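Local atomic coordinates of hypothetical protein XCC279 (Xanthomonas campestris pv. campestris, PDB entry 4NAV), a protein that probably hydrolyses 3-deoxy-D-manno-octulosonate 8-phosphate to 3-deoxy-D-manno-octulosonate and inorganic phosphate, with magnesium as cofactor, in lipopolysaccharide biosynthesis. Residues P121-P124 and A125-V129; P132-P135 and A136-P140; P140-A143 and E144-W148; V166-Q170 and G171-S175. One frame throughout, in Å; residues are numbered along the deposited sequence.

Interaction 1: P121-P124 and A125-V129; sequences PDLP and ALLAV
Leu126 lays its side chain along the carbonyl of Asp122, four residues earlier, just ahead of the short helix 123-126. Its CG lies beside the backbone N and anti to the carbonyl carbon (chi1 -74°), which sets Leu126 CG 3.4 Å from Asp122 O and Leu126 CD1 3.8 Å from Asp122 CB. The same oxygen takes the Leu126 N-H in a nearly straight bond, Leu126 N to Asp122 O 2.8 Å, so one carbonyl is both acceptor and packing surface. One residue on, the same i to i+4 bond recurs, Leu127 N donating to Leu123 O at 3.0 Å. The side chains of these two residues run side by side and point the same way, Leu123 CD2 meeting Leu127 CG at 4.0 Å. Leu123 and Leu126 also pack on Ile142, and Pro124 meets Phe180 of the second subunit. Ala125 O closes the run by accepting from both Ala128 N and Val129 N. The carboxylate of Asp122 leads away from the leucines. Its OD2 accepts from the backbone N-H groups of Asp118 and Asp119, while OD1 forms a salt bridge with Lys95 and lies near OD1 of Asp26. Asp26 and Asp118 are the predicted magnesium ligands of this probable phosphatase of the haloacid dehalogenase type, and the helix belongs to the beta-alpha-beta unit between strands 113-116 and 131-133. The contact thus divides its chemistry: apolar branches and two backbone bonds hold the short helix together, and the residue leading into it carries an acidic group, gripped by amides and a lysine, next to the probable metal site.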
ATOM      1  N   PRO A 121      13.343  -2.216 -20.103  1.00 37.60           N
ATOM      2  CA  PRO A 121      12.645  -2.570 -21.354  1.00 38.53           C
ATOM      3  C   PRO A 121      11.993  -1.371 -22.100  1.00 37.89           C
ATOM      4  O   PRO A 121      11.773  -1.469 -23.298  1.00 37.95           O
ATOM      5  CB  PRO A 121      11.599  -3.603 -20.911  1.00 38.32           C
ATOM      6  CG  PRO A 121      12.050  -4.050 -19.542  1.00 39.21           C
ATOM      7  CD  PRO A 121      12.701  -2.836 -18.937  1.00 37.66           C
ATOM      8  N   ASP A 122      11.744  -0.260 -21.401  1.00 37.03           N
ATOM      9  CA  ASP A 122      11.170   0.945 -21.999  1.00 36.36           C
ATOM     10  C   ASP A 122      12.212   1.835 -22.697  1.00 35.93           C
ATOM     11  O   ASP A 122      11.878   2.752 -23.449  1.00 34.49           O
ATOM     12  CB  ASP A 122      10.448   1.770 -20.947  1.00 35.98           C
ATOM     13  CG  ASP A 122       9.446   0.954 -20.140  1.00 37.93           C
ATOM     14  OD1 ASP A 122       8.513   0.364 -20.714  1.00 38.14           O
ATOM     15  OD2 ASP A 122       9.598   0.892 -18.896  1.00 40.90           O
ATOM     16  N   LEU A 123      13.478   1.544 -22.479  1.00 36.48           N
ATOM     17  CA  LEU A 123      14.520   2.455 -22.885  1.00 36.54           C
ATOM     18  C   LEU A 123      14.617   2.668 -24.398  1.00 37.07           C
ATOM     19  O   LEU A 123      14.868   3.784 -24.841  1.00 38.50           O
ATOM     20  CB  LEU A 123      15.854   1.990 -22.312  1.00 37.68           C
ATOM     21  CG  LEU A 123      16.860   2.933 -21.646  1.00 38.02           C
ATOM     22  CD1 LEU A 123      18.317   2.688 -22.041  1.00 39.80           C
ATOM     23  CD2 LEU A 123      16.451   4.361 -21.892  1.00 36.30           C
ATOM     24  N   PRO A 124      14.417   1.623 -25.200  1.00 37.90           N
ATOM     25  CA  PRO A 124      14.500   1.819 -26.637  1.00 38.63           C
ATOM     26  C   PRO A 124      13.510   2.847 -27.139  1.00 37.59           C
ATOM     27  O   PRO A 124      13.838   3.695 -27.978  1.00 37.92           O
ATOM     28  CB  PRO A 124      14.156   0.435 -27.188  1.00 40.34           C
ATOM     29  CG  PRO A 124      14.609  -0.526 -26.134  1.00 40.09           C
ATOM     30  CD  PRO A 124      14.269   0.195 -24.857  1.00 39.18           C
ATOM     31  N   ALA A 125      12.318   2.793 -26.577  1.00 37.10           N
ATOM     32  CA  ALA A 125      11.262   3.732 -26.892  1.00 35.95           C
ATOM     33  C   ALA A 125      11.541   5.106 -26.280  1.00 35.20           C
ATOM     34  O   ALA A 125      11.402   6.140 -26.947  1.00 35.00           O
ATOM     35  CB  ALA A 125       9.938   3.197 -26.387  1.00 35.43           C
ATOM     36  N   LEU A 126      11.889   5.135 -25.005  1.00 34.66           N
ATOM     37  CA  LEU A 126      12.157   6.409 -24.367  1.00 33.83           C
ATOM     38  C   LEU A 126      13.168   7.202 -25.172  1.00 35.74           C
ATOM     39  O   LEU A 126      13.009   8.434 -25.335  1.00 37.14           O
ATOM     40  CB  LEU A 126      12.650   6.213 -22.961  1.00 33.41           C
ATOM     41  CG  LEU A 126      11.539   5.789 -21.998  1.00 32.48           C
ATOM     42  CD1 LEU A 126      12.093   5.148 -20.739  1.00 32.37           C
ATOM     43  CD2 LEU A 126      10.685   7.002 -21.639  1.00 31.35           C
ATOM     44  N   LEU A 127      14.168   6.523 -25.745  1.00 36.01           N
ATOM     45  CA  LEU A 127      15.190   7.227 -26.536  1.00 35.64           C
ATOM     46  C   LEU A 127      14.790   7.573 -27.964  1.00 34.82           C
ATOM     47  O   LEU A 127      15.477   8.348 -28.619  1.00 35.47           O
ATOM     48  CB  LEU A 127      16.492   6.435 -26.567  1.00 37.12           C
ATOM     49  CG  LEU A 127      17.239   6.391 -25.239  1.00 37.70           C
ATOM     50  CD1 LEU A 127      18.561   5.652 -25.404  1.00 39.43           C
ATOM     51  CD2 LEU A 127      17.485   7.785 -24.667  1.00 37.34           C
ATOM     52  N   ALA A 128      13.677   7.026 -28.439  1.00 33.81           N
ATOM     53  CA  ALA A 128      13.231   7.251 -29.811  1.00 33.44           C
ATOM     54  C   ALA A 128      12.083   8.290 -29.952  1.00 32.30           C
ATOM     55  O   ALA A 128      11.939   8.901 -31.002  1.00 32.10           O
ATOM     56  CB  ALA A 128      12.831   5.930 -30.426  1.00 34.09           C
ATOM     57  N   VAL A 129      11.298   8.526 -28.896  1.00 31.19           N
ATOM     58  CA  VAL A 129      10.103   9.379 -29.034  1.00 29.77           C
ATOM     59  C   VAL A 129      10.353  10.882 -28.843  1.00 28.93           C
ATOM     60  O   VAL A 129      11.353  11.298 -28.282  1.00 28.26           O
ATOM     61  CB  VAL A 129       8.970   8.932 -28.108  1.00 29.39           C
ATOM     62  CG1 VAL A 129       8.542   7.513 -28.435  1.00 30.35           C
ATOM     63  CG2 VAL A 129       9.379   9.048 -26.643  1.00 29.68           C
TER

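Interaction 2: P132-P135 and A136-P140; sequences PVAP and ANAHP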
ATOM      1  N   PRO A 132       9.635  11.621 -24.116  1.00 26.74           N
ATOM      2  CA  PRO A 132       9.721  10.602 -23.098  1.00 26.68           C
ATOM      3  C   PRO A 132       9.408  11.194 -21.737  1.00 26.07           C
ATOM      4  O   PRO A 132       9.691  12.356 -21.498  1.00 26.25           O
ATOM      5  CB  PRO A 132      11.184  10.170 -23.175  1.00 27.21           C
ATOM      6  CG  PRO A 132      11.904  11.355 -23.636  1.00 27.25           C
ATOM      7  CD  PRO A 132      10.956  12.139 -24.505  1.00 27.02           C
ATOM      8  N   VAL A 133       8.865  10.396 -20.837  1.00 26.08           N
ATOM      9  CA  VAL A 133       8.627  10.858 -19.462  1.00 26.14           C
ATOM     10  C   VAL A 133       8.737   9.637 -18.510  1.00 26.65           C
ATOM     11  O   VAL A 133       8.450   8.496 -18.881  1.00 26.85           O
ATOM     12  CB  VAL A 133       7.274  11.624 -19.349  1.00 25.69           C
ATOM     13  CG1 VAL A 133       6.100  10.809 -19.913  1.00 25.79           C
ATOM     14  CG2 VAL A 133       7.000  12.025 -17.927  1.00 25.00           C
ATOM     15  N   ALA A 134       9.235   9.877 -17.309  1.00 27.41           N
ATOM     16  CA  ALA A 134       9.408   8.808 -16.312  1.00 28.37           C
ATOM     17  C   ALA A 134       8.841   9.216 -14.965  1.00 28.90           C
ATOM     18  O   ALA A 134       8.936  10.398 -14.575  1.00 29.82           O
ATOM     19  CB  ALA A 134      10.854   8.480 -16.141  1.00 28.86           C
ATOM     20  N   PRO A 135       8.204   8.269 -14.272  1.00 28.88           N
ATOM     21  CA  PRO A 135       7.667   8.603 -12.983  1.00 29.37           C
ATOM     22  C   PRO A 135       8.793   8.802 -11.950  1.00 31.43           C
ATOM     23  O   PRO A 135       9.970   8.519 -12.233  1.00 32.60           O
ATOM     24  CB  PRO A 135       6.809   7.406 -12.663  1.00 28.65           C
ATOM     25  CG  PRO A 135       7.449   6.272 -13.378  1.00 29.20           C
ATOM     26  CD  PRO A 135       7.971   6.862 -14.630  1.00 29.14           C
ATOM     27  N   ALA A 136       8.445   9.300 -10.772  1.00 32.36           N
ATOM     28  CA  ALA A 136       9.459   9.596  -9.743  1.00 34.41           C
ATOM     29  C   ALA A 136      10.148   8.331  -9.243  1.00 35.93           C
ATOM     30  O   ALA A 136      11.322   8.349  -8.941  1.00 37.03           O
ATOM     31  CB  ALA A 136       8.832  10.347  -8.578  1.00 34.60           C
ATOM     32  N   ASN A 137       9.415   7.226  -9.175  1.00 37.09           N
ATOM     33  CA  ASN A 137       9.997   5.936  -8.760  1.00 38.83           C
ATOM     34  C   ASN A 137      10.849   5.241  -9.819  1.00 36.51           C
ATOM     35  O   ASN A 137      11.219   4.097  -9.645  1.00 36.20           O
ATOM     36  CB  ASN A 137       8.867   4.964  -8.349  1.00 40.84           C
ATOM     37  CG  ASN A 137       7.843   4.791  -9.447  1.00 43.76           C
ATOM     38  OD1 ASN A 137       7.128   5.748  -9.759  1.00 45.97           O
ATOM     39  ND2 ASN A 137       7.772   3.592 -10.066  1.00 46.85           N
ATOM     40  N   ALA A 138      11.111   5.885 -10.952  1.00 36.38           N
ATOM     41  CA  ALA A 138      11.789   5.207 -12.085  1.00 35.21           C
ATOM     42  C   ALA A 138      13.194   4.734 -11.714  1.00 35.41           C
ATOM     43  O   ALA A 138      13.875   5.402 -10.924  1.00 35.38           O
ATOM     44  CB  ALA A 138      11.878   6.153 -13.253  1.00 34.50           C
ATOM     45  N   HIS A 139      13.640   3.605 -12.268  1.00 34.73           N
ATOM     46  CA  HIS A 139      15.031   3.186 -12.089  1.00 35.54           C
ATOM     47  C   HIS A 139      16.001   4.293 -12.497  1.00 35.09           C
ATOM     48  O   HIS A 139      15.790   4.932 -13.515  1.00 35.91           O
ATOM     49  CB  HIS A 139      15.346   1.939 -12.917  1.00 37.32           C
ATOM     50  CG  HIS A 139      16.658   1.310 -12.564  1.00 39.37           C
ATOM     51  ND1 HIS A 139      16.782   0.391 -11.546  1.00 40.75           N
ATOM     52  CD2 HIS A 139      17.907   1.517 -13.032  1.00 40.68           C
ATOM     53  CE1 HIS A 139      18.050   0.054 -11.403  1.00 42.00           C
ATOM     54  NE2 HIS A 139      18.758   0.735 -12.283  1.00 42.56           N
ATOM     55  N   PRO A 140      17.060   4.533 -11.716  1.00 35.24           N
ATOM     56  CA  PRO A 140      18.017   5.601 -12.049  1.00 35.65           C
ATOM     57  C   PRO A 140      18.604   5.534 -13.469  1.00 35.88           C
ATOM     58  O   PRO A 140      18.851   6.583 -14.071  1.00 34.43           O
ATOM     59  CB  PRO A 140      19.145   5.424 -11.028  1.00 36.59           C
ATOM     60  CG  PRO A 140      18.533   4.678  -9.910  1.00 36.90           C
ATOM     61  CD  PRO A 140      17.428   3.836 -10.473  1.00 36.40           C
TER
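Asn137 brings its amide oxygen back to the CB and CG of Pro135, two residues earlier, and the two side chains pass at a slant. From CB, which turns neither toward nor away from the preceding residues, the amide is placed by a chi1 of 55°, with CG between the backbone N and the carbonyl carbon. This brings OD1 to the proline: Asn137 OD1 is 3.4 Å from Pro135 CB and 3.7 Å from Pro135 CG, a van der Waals contact of an oxygen with ring methylenes. The polar partners of the tip lie further off in the chain, OD1 accepting from the backbone N of Gly154 and ND2 donating to the carbonyl of Gly29. The amide is therefore held at both of its polar atoms, with its oxygen also against the proline methylenes. The backbone here makes a type I beta turn from Pro135 to Ala138, closed by Ala138 N donating to Pro135 O at 3.1 Å; the donor stands well above the carbonyl plane, and the N-H points at the oxygen with an angle of 151°. The turn also directs the CB of Ala138 toward residues 134-135, where Ala138 CB meets Ala134 CB at 3.8 Å and Pro135 CD at 4.2 Å. Beyond it, His139 occupies the N-cap position before helix 140-143. Pro135 itself lies near Asp118, a predicted magnesium ligand, and packs on Thr150 and Ala158. Such a turn, following the outermost strand, within this chain, of the parallel sheet, belongs to the rim where Rossmann-like hydrolases of the haloacid dehalogenase superfamily place their active site.

Interaction 3: P140-A143 and E144-W148; sequences PWIA and ERVQW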
ATOM      1  N   PRO A 140      17.060   4.533 -11.716  1.00 35.24           N
ATOM      2  CA  PRO A 140      18.017   5.601 -12.049  1.00 35.65           C
ATOM      3  C   PRO A 140      18.604   5.534 -13.469  1.00 35.88           C
ATOM      4  O   PRO A 140      18.851   6.583 -14.071  1.00 34.43           O
ATOM      5  CB  PRO A 140      19.145   5.424 -11.028  1.00 36.59           C
ATOM      6  CG  PRO A 140      18.533   4.678  -9.910  1.00 36.90           C
ATOM      7  CD  PRO A 140      17.428   3.836 -10.473  1.00 36.40           C
ATOM      8  N   TRP A 141      18.829   4.340 -13.994  1.00 36.38           N
ATOM      9  CA  TRP A 141      19.284   4.234 -15.378  1.00 38.96           C
ATOM     10  C   TRP A 141      18.350   4.846 -16.408  1.00 38.48           C
ATOM     11  O   TRP A 141      18.812   5.296 -17.449  1.00 39.50           O
ATOM     12  CB  TRP A 141      19.584   2.797 -15.781  1.00 40.08           C
ATOM     13  CG  TRP A 141      20.768   2.259 -15.124  1.00 42.26           C
ATOM     14  CD1 TRP A 141      21.915   2.948 -14.760  1.00 43.11           C
ATOM     15  CD2 TRP A 141      20.982   0.909 -14.753  1.00 43.96           C
ATOM     16  NE1 TRP A 141      22.802   2.092 -14.160  1.00 45.44           N
ATOM     17  CE2 TRP A 141      22.260   0.836 -14.142  1.00 44.93           C
ATOM     18  CE3 TRP A 141      20.222  -0.247 -14.867  1.00 44.10           C
ATOM     19  CZ2 TRP A 141      22.779  -0.338 -13.652  1.00 46.61           C
ATOM     20  CZ3 TRP A 141      20.755  -1.445 -14.365  1.00 45.90           C
ATOM     21  CH2 TRP A 141      22.015  -1.474 -13.769  1.00 46.98           C
ATOM     22  N   ILE A 142      17.056   4.880 -16.095  1.00 37.65           N
ATOM     23  CA  ILE A 142      16.043   5.495 -16.943  1.00 36.80           C
ATOM     24  C   ILE A 142      15.905   6.973 -16.589  1.00 35.92           C
ATOM     25  O   ILE A 142      15.906   7.833 -17.486  1.00 37.71           O
ATOM     26  CB  ILE A 142      14.678   4.765 -16.796  1.00 36.52           C
ATOM     27  CG1 ILE A 142      14.577   3.583 -17.774  1.00 37.30           C
ATOM     28  CG2 ILE A 142      13.507   5.699 -17.084  1.00 35.00           C
ATOM     29  CD1 ILE A 142      15.726   2.604 -17.703  1.00 39.16           C
ATOM     30  N   ALA A 143      15.754   7.263 -15.300  1.00 34.12           N
ATOM     31  CA  ALA A 143      15.708   8.647 -14.813  1.00 34.33           C
ATOM     32  C   ALA A 143      16.810   9.522 -15.451  1.00 35.34           C
ATOM     33  O   ALA A 143      16.537  10.579 -15.981  1.00 35.45           O
ATOM     34  CB  ALA A 143      15.847   8.663 -13.294  1.00 33.96           C
ATOM     35  N   GLU A 144      18.046   9.033 -15.394  1.00 37.20           N
ATOM     36  CA  GLU A 144      19.228   9.687 -15.954  1.00 38.58           C
ATOM     37  C   GLU A 144      19.122  10.014 -17.413  1.00 39.25           C
ATOM     38  O   GLU A 144      19.868  10.860 -17.905  1.00 39.32           O
ATOM     39  CB  GLU A 144      20.380   8.711 -15.940  1.00 40.98           C
ATOM     40  CG  GLU A 144      21.318   8.742 -14.773  1.00 42.35           C
ATOM     41  CD  GLU A 144      22.456   7.784 -15.049  1.00 43.15           C
ATOM     42  OE1 GLU A 144      22.256   6.820 -15.796  1.00 42.09           O
ATOM     43  OE2 GLU A 144      23.548   7.997 -14.533  1.00 47.35           O
ATOM     44  N   ARG A 145      18.303   9.248 -18.126  1.00 38.86           N
ATOM     45  CA  ARG A 145      18.263   9.336 -19.575  1.00 39.97           C
ATOM     46  C   ARG A 145      17.001  10.033 -20.088  1.00 39.10           C
ATOM     47  O   ARG A 145      16.810  10.163 -21.290  1.00 40.68           O
ATOM     48  CB  ARG A 145      18.467   7.935 -20.188  1.00 41.56           C
ATOM     49  CG  ARG A 145      19.919   7.660 -20.576  1.00 44.13           C
ATOM     50  CD  ARG A 145      20.291   6.190 -20.719  1.00 45.08           C
ATOM     51  NE  ARG A 145      20.723   5.705 -19.418  1.00 46.76           N
ATOM     52  CZ  ARG A 145      21.976   5.412 -19.056  1.00 46.31           C
ATOM     53  NH1 ARG A 145      23.001   5.518 -19.885  1.00 46.56           N
ATOM     54  NH2 ARG A 145      22.187   5.007 -17.822  1.00 46.42           N
ATOM     55  N   VAL A 146      16.158  10.503 -19.173  1.00 37.46           N
ATOM     56  CA  VAL A 146      14.934  11.222 -19.524  1.00 34.93           C
ATOM     57  C   VAL A 146      14.816  12.493 -18.708  1.00 34.64           C
ATOM     58  O   VAL A 146      14.954  12.477 -17.500  1.00 32.88           O
ATOM     59  CB  VAL A 146      13.711  10.372 -19.188  1.00 33.65           C
ATOM     60  CG1 VAL A 146      12.440  11.127 -19.537  1.00 32.09           C
ATOM     61  CG2 VAL A 146      13.785   9.034 -19.922  1.00 34.03           C
ATOM     62  N   GLN A 147      14.529  13.600 -19.361  1.00 36.00           N
ATOM     63  CA  GLN A 147      14.521  14.879 -18.663  1.00 38.19           C
ATOM     64  C   GLN A 147      13.264  15.105 -17.827  1.00 35.93           C
ATOM     65  O   GLN A 147      13.352  15.527 -16.673  1.00 35.14           O
ATOM     66  CB  GLN A 147      14.814  15.966 -19.661  1.00 42.44           C
ATOM     67  CG  GLN A 147      15.990  15.478 -20.493  1.00 48.33           C
ATOM     68  CD  GLN A 147      16.732  16.571 -21.209  1.00 54.19           C
ATOM     69  OE1 GLN A 147      16.116  17.504 -21.760  1.00 54.48           O
ATOM     70  NE2 GLN A 147      18.069  16.470 -21.213  1.00 54.90           N
ATOM     71  N   TRP A 148      12.111  14.717 -18.361  1.00 34.14           N
ATOM     72  CA  TRP A 148      10.843  14.972 -17.668  1.00 32.61           C
ATOM     73  C   TRP A 148      10.514  13.873 -16.653  1.00 32.05           C
ATOM     74  O   TRP A 148      10.267  12.734 -17.025  1.00 33.41           O
ATOM     75  CB  TRP A 148       9.708  15.172 -18.677  1.00 30.97           C
ATOM     76  CG  TRP A 148       8.387  15.433 -18.074  1.00 29.67           C
ATOM     77  CD1 TRP A 148       8.112  15.835 -16.805  1.00 29.11           C
ATOM     78  CD2 TRP A 148       7.136  15.360 -18.745  1.00 29.65           C
ATOM     79  NE1 TRP A 148       6.752  15.975 -16.629  1.00 28.41           N
ATOM     80  CE2 TRP A 148       6.138  15.696 -17.818  1.00 28.79           C
ATOM     81  CE3 TRP A 148       6.765  15.027 -20.043  1.00 30.54           C
ATOM     82  CZ2 TRP A 148       4.819  15.707 -18.146  1.00 29.37           C
ATOM     83  CZ3 TRP A 148       5.447  15.017 -20.366  1.00 30.20           C
ATOM     84  CH2 TRP A 148       4.486  15.349 -19.420  1.00 30.89           C
TER
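Arg145 folds its guanidinium back on the carbonyl of Trp141, four residues earlier. A bend at chi3 (-89°) swings NE round, and Arg145 NE donates to Trp141 O over 2.8 Å in an almost straight bond that lies in the carbonyl plane and in the guanidinium plane alike. A weak second bond comes from NH2 to the same oxygen. NH2 also forms a salt bridge with the neighbouring carboxylate, Arg145 NH2 to Glu144 OE1 2.7 Å, and approaches the indole obliquely, 3.7 Å from Trp141 CD1. Glu144 OE1 comes to the edge of that ring, near its plane, so tryptophan, glutamate and arginine lie alongside one another. The backbone is close-knit: Glu144 N bonds to Pro140 O at 2.9 Å and Arg145 N to Ile142 O at 2.9 Å, and a type I beta turn from Ala143 to Val146 is closed by Val146 N to Ala143 O. Helix 140-143 is thus a single short turn that hands the chain over to the segment beside strand 131-133 of the parallel sheet of this haloacid dehalogenase-like fold. On its inner side Ile142 and Val146 both pack on Leu126, though they meet one another more loosely, Ile142 CG2 to Val146 CG2 4.4 Å. The charged side faces the second subunit instead: Glu144 OE2 accepts from the backbone N of Tyr3 there, whose ring meets Trp141 edge-to-face, and Arg145 packs on Ile177 of the same neighbour. The ring of Pro140 stays clear of residues 144-148 and rests on Tyr3 of the second subunit.

Interaction 4: V166-Q170 and G171-S175; sequences VLAAQ and GQVDS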
ATOM      1  N   VAL A 166      -0.324  17.416 -20.817  1.00 25.14           N
ATOM      2  CA  VAL A 166      -0.605  17.330 -22.229  1.00 25.47           C
ATOM      3  C   VAL A 166      -1.901  18.066 -22.546  1.00 25.64           C
ATOM      4  O   VAL A 166      -1.953  18.932 -23.432  1.00 25.33           O
ATOM      5  CB  VAL A 166      -0.671  15.872 -22.664  1.00 26.00           C
ATOM      6  CG1 VAL A 166      -1.169  15.754 -24.105  1.00 27.13           C
ATOM      7  CG2 VAL A 166       0.702  15.260 -22.589  1.00 25.79           C
ATOM      8  N   LEU A 167      -2.939  17.735 -21.793  1.00 25.85           N
ATOM      9  CA  LEU A 167      -4.211  18.416 -21.926  1.00 26.23           C
ATOM     10  C   LEU A 167      -4.056  19.949 -21.742  1.00 26.51           C
ATOM     11  O   LEU A 167      -4.546  20.722 -22.564  1.00 25.51           O
ATOM     12  CB  LEU A 167      -5.192  17.848 -20.929  1.00 27.04           C
ATOM     13  CG  LEU A 167      -5.591  16.379 -21.208  1.00 28.08           C
ATOM     14  CD1 LEU A 167      -6.350  15.782 -20.046  1.00 28.35           C
ATOM     15  CD2 LEU A 167      -6.448  16.317 -22.468  1.00 28.95           C
ATOM     16  N   ALA A 168      -3.286  20.381 -20.736  1.00 25.89           N
ATOM     17  CA  ALA A 168      -3.101  21.816 -20.540  1.00 26.20           C
ATOM     18  C   ALA A 168      -2.388  22.443 -21.754  1.00 26.10           C
ATOM     19  O   ALA A 168      -2.760  23.501 -22.219  1.00 25.84           O
ATOM     20  CB  ALA A 168      -2.296  22.077 -19.281  1.00 26.20           C
ATOM     21  N   ALA A 169      -1.368  21.756 -22.274  1.00 25.79           N
ATOM     22  CA  ALA A 169      -0.608  22.275 -23.383  1.00 25.60           C
ATOM     23  C   ALA A 169      -1.457  22.357 -24.628  1.00 26.39           C
ATOM     24  O   ALA A 169      -1.146  23.122 -25.545  1.00 27.16           O
ATOM     25  CB  ALA A 169       0.632  21.432 -23.657  1.00 25.12           C
ATOM     26  N   GLN A 170      -2.490  21.540 -24.690  1.00 27.12           N
ATOM     27  CA  GLN A 170      -3.355  21.521 -25.872  1.00 27.56           C
ATOM     28  C   GLN A 170      -4.669  22.260 -25.658  1.00 27.95           C
ATOM     29  O   GLN A 170      -5.594  22.086 -26.413  1.00 26.64           O
ATOM     30  CB  GLN A 170      -3.590  20.072 -26.298  1.00 27.67           C
ATOM     31  CG  GLN A 170      -2.313  19.376 -26.760  1.00 27.09           C
ATOM     32  CD  GLN A 170      -2.573  17.999 -27.354  1.00 27.42           C
ATOM     33  OE1 GLN A 170      -3.695  17.680 -27.741  1.00 28.00           O
ATOM     34  NE2 GLN A 170      -1.512  17.222 -27.514  1.00 27.45           N
ATOM     35  N   GLY A 171      -4.704  23.118 -24.630  1.00 29.14           N
ATOM     36  CA  GLY A 171      -5.810  24.047 -24.414  1.00 30.51           C
ATOM     37  C   GLY A 171      -7.134  23.368 -24.103  1.00 32.02           C
ATOM     38  O   GLY A 171      -8.223  23.931 -24.304  1.00 32.96           O
ATOM     39  N   GLN A 172      -7.031  22.220 -23.478  1.00 31.44           N
ATOM     40  CA  GLN A 172      -8.161  21.400 -23.294  1.00 32.24           C
ATOM     41  C   GLN A 172      -8.860  21.498 -21.922  1.00 33.79           C
ATOM     42  O   GLN A 172      -9.980  20.951 -21.749  1.00 35.19           O
ATOM     43  CB  GLN A 172      -7.695  19.983 -23.531  1.00 31.95           C
ATOM     44  CG  GLN A 172      -8.661  19.207 -24.357  1.00 34.08           C
ATOM     45  CD  GLN A 172      -8.684  19.571 -25.815  1.00 33.81           C
ATOM     46  OE1 GLN A 172      -8.085  20.531 -26.247  1.00 33.71           O
ATOM     47  NE2 GLN A 172      -9.452  18.824 -26.570  1.00 35.08           N
ATOM     48  N   VAL A 173      -8.245  22.192 -20.958  1.00 33.21           N
ATOM     49  CA  VAL A 173      -8.670  22.031 -19.568  1.00 33.98           C
ATOM     50  C   VAL A 173     -10.008  22.746 -19.331  1.00 34.81           C
ATOM     51  O   VAL A 173     -10.954  22.158 -18.800  1.00 34.39           O
ATOM     52  CB  VAL A 173      -7.529  22.179 -18.494  1.00 34.04           C
ATOM     53  CG1 VAL A 173      -6.336  22.967 -18.952  1.00 34.96           C
ATOM     54  CG2 VAL A 173      -8.021  22.753 -17.178  1.00 35.02           C
ATOM     55  N   ASP A 174     -10.094  23.992 -19.767  1.00 36.29           N
ATOM     56  CA  ASP A 174     -11.289  24.814 -19.550  1.00 37.84           C
ATOM     57  C   ASP A 174     -12.542  24.085 -19.977  1.00 39.34           C
ATOM     58  O   ASP A 174     -13.572  24.172 -19.296  1.00 40.40           O
ATOM     59  CB  ASP A 174     -11.186  26.136 -20.295  1.00 38.06           C
ATOM     60  CG  ASP A 174     -10.300  27.147 -19.578  1.00 38.29           C
ATOM     61  OD1 ASP A 174      -9.639  26.799 -18.589  1.00 37.76           O
ATOM     62  OD2 ASP A 174     -10.286  28.323 -20.001  1.00 40.36           O
ATOM     63  N   SER A 175     -12.465  23.383 -21.104  1.00 38.65           N
ATOM     64  CA  SER A 175     -13.632  22.724 -21.633  1.00 39.64           C
ATOM     65  C   SER A 175     -13.888  21.409 -20.896  1.00 40.48           C
ATOM     66  O   SER A 175     -15.054  20.998 -20.707  1.00 42.15           O
ATOM     67  CB  SER A 175     -13.498  22.533 -23.146  1.00 39.65           C
ATOM     68  OG  SER A 175     -12.832  21.332 -23.458  1.00 38.66           O
TER
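Leu167 O takes the N-H of Gln172 across the end of helix 158-169, Gln172 N to Leu167 O 3.0 Å, and a weak bond from Gln170 N as well. Next to it, Gly171 N donates to Ala168 O at 3.1 Å, with the donor above the carbonyl plane. The pair is a Schellman motif with Gly171 at C-prime: its positive phi (65°), a conformation that favours glycine, turns the chain out of the helix. Apolar atoms close over the turn. Leu167 CG lies beside the backbone N (chi1 -67°), and the branch ends with Leu167 CD2 4.0 Å from Gln172 CB as the two side chains slant past each other. Val173 CG1 rests 3.8 Å from Ala168 CA and 4.1 Å from Ala168 CB, and Val173 also packs on Trp141 of the third subunit. The extended Gln170 side chain reaches away, NE2 donating to the carbonyls of Val20 and Ala17. The chemistry is that of a helix stop: carbonyls left over by the last turn are met by the amides of the glycine and of the residue after it, while a hydrophobic contact bridges the bend into helix 173-180.

Overall arrangement
From the N terminus, each contact closes only a single turn of chain and the four follow in series, none nested or crossed. Interaction 1 forms the helix that leads from strand 113-116 toward strand 131-133. Interaction 2 begins on that strand and, through its beta turn, runs into Pro140, where interaction 3 takes over. The chain then comes back alongside: Ala134 N and Trp148 O probably hydrogen-bond, and Leu126 packs on Ile142 and Val146, so the first three contacts form one block at the sheet edge, touching the second subunit. Interaction 4, a helix end, lies apart, its centre 24 to 26 Å from the centres of the others, and links helices 158-169 and 173-180.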